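Local coordinates for protein neutral ceramidase (Pseudomonas aeruginosa, PDB 2ZWS) that hydrolyses the N-acyl linkage of ceramides, releasing sphingosine and free fatty acid, with a bound zinc ion, and also catalyses ceramide synthesis from them, at residues Q68-K73 with A125-I130; A109-S114 with W388-L393. All blocks are in the same frame, centred on the assembly; numbering follows the deposited sequence.

Contact 1: residues Q68-K73 with A125-I130; sequences QAVHLK and AIVDGI. With FMT (formic acid), chain D.
Across segments 68-73 and 125-130, V70 and V127 have the nearest CA atoms, 5.9 Å apart. Apolar packing carries the contact. V70 CG1 does most of the touching from its helix: it meets I130 CD1 at 3.6 Å. More loosely, V70 CG1 lies 3.9 Å from I126 CG2. I126 and I130, one turn apart, both rest on this methyl; V70 crosses each at about a right angle. With CG1 anti to the backbone N (chi1 172°), that branch is the one presented to the pair. Further along the helix, the aliphatic part of K73 lies across V127, K73 CG reaching V127 CG1 at 3.6 Å. F123 and V74 extend the apolar layer on their respective helices.

A polar contact sits at the start of helix 68-81, away from the valine-isoleucine packing. The backbone N of Q68 donates a nearly straight hydrogen bond to O1 of a bound formic acid (2.8 Å, 166°), probably from the crystallisation liquor, which S106 and Y445 also hold. Q68 NE2 is hydrogen-bonded to V392 O, and Q68 is inferred to bind substrate. The two segments run in roughly the same direction, their axes 9.6 Å apart and crossing at -43°: helix-helix packing in the N-terminal ceramidase region, with the first residue of helix 68-81 at the inferred substrate site.

Contact 2: residues A109-S114 with W388-L393; sequences AMYNLS and WTPTVL
W388 meets the short, weakly bonded helical turn at about 109-112 with both its backbone and its indole. Its carbonyl O accepts the backbone N-H of M110 at 3.0 Å, the N-H lying in the carbonyl plane on a lone pair, with an angle of 157° at the hydrogen. This bond holds the loop against the helical turn. The indole, turned with CG anti to the carbonyl carbon (chi1 -67°), lies with one face against A109, whose CB is 4.1 Å from W388 CD1. The bent M110 side chain brings its terminal methyl to the rim of the same ring, although the modelled separation there is doubtful. Outside the pair, L352 packs on the indole and K383 makes a cation-pi contact with it.

T389 follows, its CG2 methyl 3.9 Å from M110 CB. The two side chains lie alongside each other and point the same way, whereas Y111 crosses T389 at about a right angle. The threonine hydroxyl is engaged with T380 instead.

At P390 the ring CD comes to the edge of the Y111 phenol, near its plane, 3.7 Å from CE2. M110 CB stands over the centre of one face of that phenol, 4.2 Å above it. The Y111 hydroxyl is hydrogen-bonded to S447, and its ring meets Y445 edge-to-face. Beyond P390 the chain enters strand 392-400. The contact thus seats a short, weakly bonded helical turn on the loop leading into a strand, with Y111 beside S106 and Y445, both inferred to bind substrate.

Overall arrangement
From the N terminus, the chain leaves strand 55-61, enters helix 68-81, and passes through strand 91-95 and the short helix 109-112 before helix 120-138 returns to close contact 1, a local loop of 51 residues. Helix 109-112 lies inside that loop, yet its partner in contact 2 comes 273 residues later, just ahead of strand 392-400. The two contacts therefore cross rather than nest. Their centres are about 16 Å apart, and a probable hydrogen bond from Q68 NE2 to V392 O (3.0 Å) joins them directly. Helix 68-81 connects parallel strands 55-61 and 91-95 of the nine-stranded sheet, and helix 120-138 leads to its strand 142-152; strand 392-400 belongs to the four-stranded sheet, joined to them beside the inferred substrate site.

Contact 1: residues Q68-K73 with A125-I130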
ATOM      1  N   GLN A  68       8.402  -4.067  -8.625  1.00 12.02           N
ATOM      2  CA  GLN A  68       8.904  -5.302  -9.192  1.00 12.33           C
ATOM      3  C   GLN A  68       9.984  -5.968  -8.320  1.00 12.21           C
ATOM      4  O   GLN A  68       9.977  -7.192  -8.148  1.00 12.54           O
ATOM      5  CB  GLN A  68       9.403  -5.070 -10.609  1.00 13.38           C
ATOM      6  CG  GLN A  68       9.866  -6.311 -11.283  1.00 13.95           C
ATOM      7  CD  GLN A  68       9.678  -6.201 -12.780  1.00 14.65           C
ATOM      8  OE1 GLN A  68      10.569  -5.711 -13.511  1.00 15.23           O
ATOM      9  NE2 GLN A  68       8.488  -6.575 -13.247  1.00 14.85           N
ATOM     10  N   ALA A  69      10.889  -5.175  -7.759  1.00 12.37           N
ATOM     11  CA  ALA A  69      11.946  -5.754  -6.909  1.00 11.68           C
ATOM     12  C   ALA A  69      11.420  -6.572  -5.701  1.00 11.97           C
ATOM     13  O   ALA A  69      11.977  -7.623  -5.328  1.00 12.57           O
ATOM     14  CB  ALA A  69      12.879  -4.635  -6.438  1.00 13.16           C
ATOM     15  N   VAL A  70      10.359  -6.059  -5.077  1.00 10.20           N
ATOM     16  CA  VAL A  70       9.686  -6.731  -3.976  1.00 10.63           C
ATOM     17  C   VAL A  70       9.031  -8.001  -4.504  1.00 11.00           C
ATOM     18  O   VAL A  70       9.200  -9.061  -3.911  1.00 11.68           O
ATOM     19  CB  VAL A  70       8.663  -5.764  -3.326  1.00  9.83           C
ATOM     20  CG1 VAL A  70       7.794  -6.499  -2.286  1.00 11.79           C
ATOM     21  CG2 VAL A  70       9.408  -4.565  -2.692  1.00 11.76           C
ATOM     22  N   HIS A  71       8.248  -7.896  -5.582  1.00 10.24           N
ATOM     23  CA  HIS A  71       7.584  -9.069  -6.160  1.00 10.38           C
ATOM     24  C   HIS A  71       8.578 -10.193  -6.453  1.00 11.09           C
ATOM     25  O   HIS A  71       8.380 -11.344  -6.032  1.00 11.52           O
ATOM     26  CB  HIS A  71       6.861  -8.607  -7.428  1.00 11.38           C
ATOM     27  CG  HIS A  71       6.172  -9.698  -8.172  1.00 10.78           C
ATOM     28  ND1 HIS A  71       6.558 -10.071  -9.442  1.00 13.14           N
ATOM     29  CD2 HIS A  71       5.088 -10.458  -7.866  1.00 12.20           C
ATOM     30  CE1 HIS A  71       5.761 -11.032  -9.876  1.00 13.87           C
ATOM     31  NE2 HIS A  71       4.860 -11.282  -8.942  1.00 12.67           N
ATOM     32  N   LEU A  72       9.685  -9.858  -7.094  1.00 11.65           N
ATOM     33  CA  LEU A  72      10.671 -10.874  -7.487  1.00 12.22           C
ATOM     34  C   LEU A  72      11.298 -11.556  -6.273  1.00 12.09           C
ATOM     35  O   LEU A  72      11.489 -12.758  -6.284  1.00 12.83           O
ATOM     36  CB  LEU A  72      11.758 -10.244  -8.387  1.00 12.72           C
ATOM     37  CG  LEU A  72      11.253  -9.758  -9.752  1.00 13.86           C
ATOM     38  CD1 LEU A  72      12.360  -8.982 -10.512  1.00 16.68           C
ATOM     39  CD2 LEU A  72      10.708 -10.909 -10.610  1.00 18.01           C
ATOM     40  N   LYS A  73      11.619 -10.778  -5.243  1.00 11.61           N
ATOM     41  CA  LYS A  73      12.295 -11.324  -4.072  0.50 11.26           C
ATOM     42  C   LYS A  73      11.316 -12.123  -3.237  1.00 12.08           C
ATOM     43  O   LYS A  73      11.675 -13.174  -2.717  1.00 12.64           O
ATOM     44  CB  LYS A  73      12.968 -10.222  -3.247  0.50 11.42           C
ATOM     45  CG  LYS A  73      13.788 -10.745  -2.054  0.50 10.56           C
ATOM     46  CD  LYS A  73      15.017 -11.580  -2.494  0.50 10.48           C
ATOM     47  CE  LYS A  73      16.065 -11.612  -1.402  0.50 15.28           C
ATOM     48  NZ  LYS A  73      16.400 -10.218  -0.962  0.50 17.78           N
ATOM     49  N   ALA A 125      12.621  -5.263   5.035  1.00 11.60           N
ATOM     50  CA  ALA A 125      11.491  -5.413   5.986  1.00 10.51           C
ATOM     51  C   ALA A 125      10.193  -5.714   5.248  1.00 10.69           C
ATOM     52  O   ALA A 125       9.331  -6.459   5.761  1.00 12.33           O
ATOM     53  CB  ALA A 125      11.327  -4.172   6.826  1.00 11.93           C
ATOM     54  N   ILE A 126      10.038  -5.078   4.079  1.00 11.15           N
ATOM     55  CA  ILE A 126       8.830  -5.258   3.268  1.00 10.22           C
ATOM     56  C   ILE A 126       8.759  -6.695   2.732  1.00 10.63           C
ATOM     57  O   ILE A 126       7.749  -7.403   2.915  1.00 10.32           O
ATOM     58  CB  ILE A 126       8.739  -4.202   2.161  1.00 10.00           C
ATOM     59  CG1 ILE A 126       8.502  -2.823   2.794  1.00 11.23           C
ATOM     60  CG2 ILE A 126       7.681  -4.557   1.125  1.00 11.06           C
ATOM     61  CD1 ILE A 126       8.703  -1.654   1.827  1.00 11.53           C
ATOM     62  N   VAL A 127       9.863  -7.151   2.148  1.00 11.88           N
ATOM     63  CA  VAL A 127       9.924  -8.515   1.625  1.00 10.78           C
ATOM     64  C   VAL A 127       9.663  -9.513   2.742  1.00 10.69           C
ATOM     65  O   VAL A 127       8.833 -10.426   2.633  1.00 11.90           O
ATOM     66  CB  VAL A 127      11.285  -8.814   0.976  1.00 11.50           C
ATOM     67  CG1 VAL A 127      11.449 -10.328   0.657  1.00 12.88           C
ATOM     68  CG2 VAL A 127      11.440  -7.937  -0.290  1.00 12.31           C
ATOM     69  N   ASP A 128      10.378  -9.317   3.837  1.00 10.36           N
ATOM     70  CA  ASP A 128      10.291 -10.284   4.947  1.00 12.00           C
ATOM     71  C   ASP A 128       8.896 -10.323   5.537  1.00 11.87           C
ATOM     72  O   ASP A 128       8.407 -11.389   5.886  1.00 12.58           O
ATOM     73  CB  ASP A 128      11.284  -9.950   6.054  1.00 14.35           C
ATOM     74  CG  ASP A 128      12.720 -10.215   5.665  1.00 18.16           C
ATOM     75  OD1 ASP A 128      12.977 -10.847   4.616  1.00 23.96           O
ATOM     76  OD2 ASP A 128      13.610  -9.768   6.424  1.00 20.83           O
ATOM     77  N   GLY A 129       8.269  -9.168   5.698  1.00 11.70           N
ATOM     78  CA  GLY A 129       6.920  -9.127   6.279  1.00 11.17           C
ATOM     79  C   GLY A 129       5.844  -9.676   5.347  1.00 10.68           C
ATOM     80  O   GLY A 129       4.875 -10.303   5.808  1.00 10.72           O
ATOM     81  N   ILE A 130       5.997  -9.463   4.042  1.00 10.72           N
ATOM     82  CA  ILE A 130       5.052 -10.068   3.095  1.00 11.19           C
ATOM     83  C   ILE A 130       5.142 -11.592   3.216  1.00 10.39           C
ATOM     84  O   ILE A 130       4.117 -12.316   3.337  1.00 11.62           O
ATOM     85  CB  ILE A 130       5.316  -9.621   1.644  1.00 11.44           C
ATOM     86  CG1 ILE A 130       4.914  -8.146   1.493  1.00  9.90           C
ATOM     87  CG2 ILE A 130       4.561 -10.511   0.633  1.00 10.43           C
ATOM     88  CD1 ILE A 130       5.343  -7.447   0.157  1.00 11.58           C
TER
HETATM   89  C   FMT D 649       8.715  -0.930 -10.253  1.00 14.68           C
HETATM   90  O1  FMT D 649       7.870  -1.859 -10.204  1.00 13.16           O
HETATM   91  O2  FMT D 649       9.819  -0.958  -9.666  1.00 13.97           O

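Contact 2: residues A109-S114 with W388-L393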
ATOM      1  N   ALA A 109      15.117   3.701 -10.925  1.00 14.63           N
ATOM      2  CA  ALA A 109      15.591   4.966 -10.377  1.00 15.36           C
ATOM      3  C   ALA A 109      14.489   6.008 -10.198  1.00 14.81           C
ATOM      4  O   ALA A 109      14.510   6.737  -9.224  1.00 15.54           O
ATOM      5  CB  ALA A 109      16.751   5.542 -11.209  1.00 16.19           C
ATOM      6  N   MET A 110      13.546   6.092 -11.142  1.00 15.26           N
ATOM      7  CA  MET A 110      12.474   7.087 -11.101  0.50 16.13           C
ATOM      8  C   MET A 110      11.757   7.099  -9.744  1.00 16.28           C
ATOM      9  O   MET A 110      11.449   8.150  -9.177  1.00 16.98           O
ATOM     10  CB  MET A 110      11.461   6.807 -12.223  0.50 16.92           C
ATOM     11  CG  MET A 110      10.404   7.895 -12.425  0.50 18.44           C
ATOM     12  SD  MET A 110      11.117   9.513 -12.814  0.50 23.66           S
ATOM     13  CE  MET A 110      12.312   9.125 -14.057  0.50 24.76           C
ATOM     14  N   TYR A 111      11.504   5.898  -9.227  1.00 15.97           N
ATOM     15  CA  TYR A 111      10.672   5.781  -8.040  1.00 14.59           C
ATOM     16  C   TYR A 111      11.459   5.966  -6.742  1.00 15.26           C
ATOM     17  O   TYR A 111      10.846   6.135  -5.680  1.00 15.80           O
ATOM     18  CB  TYR A 111       9.883   4.465  -8.093  1.00 14.05           C
ATOM     19  CG  TYR A 111       9.108   4.349  -9.398  1.00 12.73           C
ATOM     20  CD1 TYR A 111       8.253   5.360  -9.790  1.00 13.44           C
ATOM     21  CD2 TYR A 111       9.214   3.218 -10.215  1.00 11.35           C
ATOM     22  CE1 TYR A 111       7.562   5.300 -11.014  1.00 14.07           C
ATOM     23  CE2 TYR A 111       8.513   3.122 -11.418  1.00 14.88           C
ATOM     24  CZ  TYR A 111       7.687   4.173 -11.804  1.00 13.48           C
ATOM     25  OH  TYR A 111       7.019   4.048 -12.981  1.00 15.02           O
ATOM     26  N   ASN A 112      12.793   5.965  -6.856  1.00 15.47           N
ATOM     27  CA  ASN A 112      13.674   6.217  -5.714  1.00 15.36           C
ATOM     28  C   ASN A 112      14.257   7.651  -5.689  1.00 15.52           C
ATOM     29  O   ASN A 112      14.955   8.018  -4.741  1.00 15.54           O
ATOM     30  CB  ASN A 112      14.856   5.234  -5.675  1.00 15.80           C
ATOM     31  CG  ASN A 112      14.464   3.766  -5.456  1.00 14.89           C
ATOM     32  OD1 ASN A 112      15.220   2.861  -5.866  1.00 18.67           O
ATOM     33  ND2 ASN A 112      13.361   3.516  -4.793  1.00 13.33           N
ATOM     34  N   LEU A 113      13.947   8.465  -6.699  1.00 15.66           N
ATOM     35  CA  LEU A 113      14.606   9.765  -6.870  1.00 16.39           C
ATOM     36  C   LEU A 113      14.590  10.652  -5.629  1.00 15.76           C
ATOM     37  O   LEU A 113      15.650  11.116  -5.178  1.00 15.41           O
ATOM     38  CB  LEU A 113      13.961  10.512  -8.036  1.00 17.86           C
ATOM     39  CG  LEU A 113      14.443  10.182  -9.435  1.00 20.66           C
ATOM     40  CD1 LEU A 113      13.610  10.953 -10.480  1.00 22.44           C
ATOM     41  CD2 LEU A 113      15.941  10.491  -9.591  1.00 22.04           C
ATOM     42  N   SER A 114      13.398  10.899  -5.079  1.00 15.16           N
ATOM     43  CA  SER A 114      13.282  11.831  -3.932  1.00 15.51           C
ATOM     44  C   SER A 114      13.854  11.240  -2.628  1.00 15.65           C
ATOM     45  O   SER A 114      14.089  11.958  -1.650  1.00 16.87           O
ATOM     46  CB  SER A 114      11.828  12.218  -3.704  1.00 16.32           C
ATOM     47  OG  SER A 114      11.102  11.056  -3.346  1.00 18.30           O
ATOM     48  N   TRP A 388      15.102   4.295 -16.304  1.00 15.70           N
ATOM     49  CA  TRP A 388      14.647   4.755 -14.986  1.00 15.68           C
ATOM     50  C   TRP A 388      13.284   4.176 -14.622  1.00 15.57           C
ATOM     51  O   TRP A 388      12.824   4.341 -13.498  1.00 15.50           O
ATOM     52  CB  TRP A 388      14.556   6.275 -14.943  1.00 16.44           C
ATOM     53  CG  TRP A 388      15.875   6.962 -15.050  1.00 16.09           C
ATOM     54  CD1 TRP A 388      17.117   6.397 -15.214  1.00 17.74           C
ATOM     55  CD2 TRP A 388      16.069   8.369 -15.004  1.00 18.35           C
ATOM     56  NE1 TRP A 388      18.080   7.393 -15.279  1.00 17.69           N
ATOM     57  CE2 TRP A 388      17.454   8.612 -15.160  1.00 18.58           C
ATOM     58  CE3 TRP A 388      15.195   9.462 -14.854  1.00 18.85           C
ATOM     59  CZ2 TRP A 388      17.985   9.908 -15.155  1.00 18.87           C
ATOM     60  CZ3 TRP A 388      15.728  10.755 -14.857  1.00 18.68           C
ATOM     61  CH2 TRP A 388      17.101  10.961 -15.009  1.00 18.53           C
ATOM     62  N   THR A 389      12.630   3.543 -15.593  1.00 15.26           N
ATOM     63  CA  THR A 389      11.289   3.018 -15.411  1.00 15.19           C
ATOM     64  C   THR A 389      11.249   1.586 -15.950  1.00 15.13           C
ATOM     65  O   THR A 389      12.080   1.209 -16.761  1.00 14.37           O
ATOM     66  CB  THR A 389      10.246   3.894 -16.148  1.00 15.36           C
ATOM     67  OG1 THR A 389      10.743   4.262 -17.452  1.00 16.50           O
ATOM     68  CG2 THR A 389       9.922   5.146 -15.347  1.00 15.51           C
ATOM     69  N   PRO A 390      10.303   0.755 -15.458  1.00 15.25           N
ATOM     70  CA  PRO A 390      10.251  -0.646 -15.930  1.00 14.80           C
ATOM     71  C   PRO A 390       9.886  -0.840 -17.395  1.00 15.42           C
ATOM     72  O   PRO A 390       9.263   0.024 -18.008  1.00 15.49           O
ATOM     73  CB  PRO A 390       9.172  -1.297 -15.045  1.00 15.14           C
ATOM     74  CG  PRO A 390       8.436  -0.178 -14.400  1.00 14.79           C
ATOM     75  CD  PRO A 390       9.306   1.038 -14.399  1.00 15.06           C
ATOM     76  N   THR A 391      10.259  -2.002 -17.922  1.00 14.56           N
ATOM     77  CA  THR A 391       9.974  -2.394 -19.295  1.00 16.27           C
ATOM     78  C   THR A 391       9.264  -3.737 -19.396  1.00 15.99           C
ATOM     79  O   THR A 391       8.632  -4.014 -20.404  1.00 17.20           O
ATOM     80  CB  THR A 391      11.265  -2.456 -20.121  1.00 17.12           C
ATOM     81  OG1 THR A 391      12.142  -3.447 -19.579  1.00 18.19           O
ATOM     82  CG2 THR A 391      11.971  -1.076 -20.119  1.00 17.91           C
ATOM     83  N   VAL A 392       9.402  -4.582 -18.365  1.00 15.15           N
ATOM     84  CA  VAL A 392       8.811  -5.926 -18.392  1.00 13.70           C
ATOM     85  C   VAL A 392       7.842  -5.955 -17.227  1.00 13.86           C
ATOM     86  O   VAL A 392       8.259  -5.763 -16.084  1.00 14.42           O
ATOM     87  CB  VAL A 392       9.884  -7.040 -18.246  1.00 14.54           C
ATOM     88  CG1 VAL A 392       9.217  -8.426 -18.049  1.00 13.69           C
ATOM     89  CG2 VAL A 392      10.870  -7.006 -19.431  1.00 15.12           C
ATOM     90  N   LEU A 393       6.564  -6.148 -17.523  1.00 13.04           N
ATOM     91  CA  LEU A 393       5.524  -5.927 -16.510  1.00 12.44           C
ATOM     92  C   LEU A 393       4.628  -7.146 -16.321  1.00 12.38           C
ATOM     93  O   LEU A 393       4.335  -7.855 -17.285  1.00 13.41           O
ATOM     94  CB  LEU A 393       4.675  -4.700 -16.881  1.00 11.98           C
ATOM     95  CG  LEU A 393       5.437  -3.357 -16.828  1.00 13.77           C
ATOM     96  CD1 LEU A 393       4.571  -2.301 -17.404  1.00 15.58           C
ATOM     97  CD2 LEU A 393       5.813  -3.031 -15.387  1.00 15.10           C
TER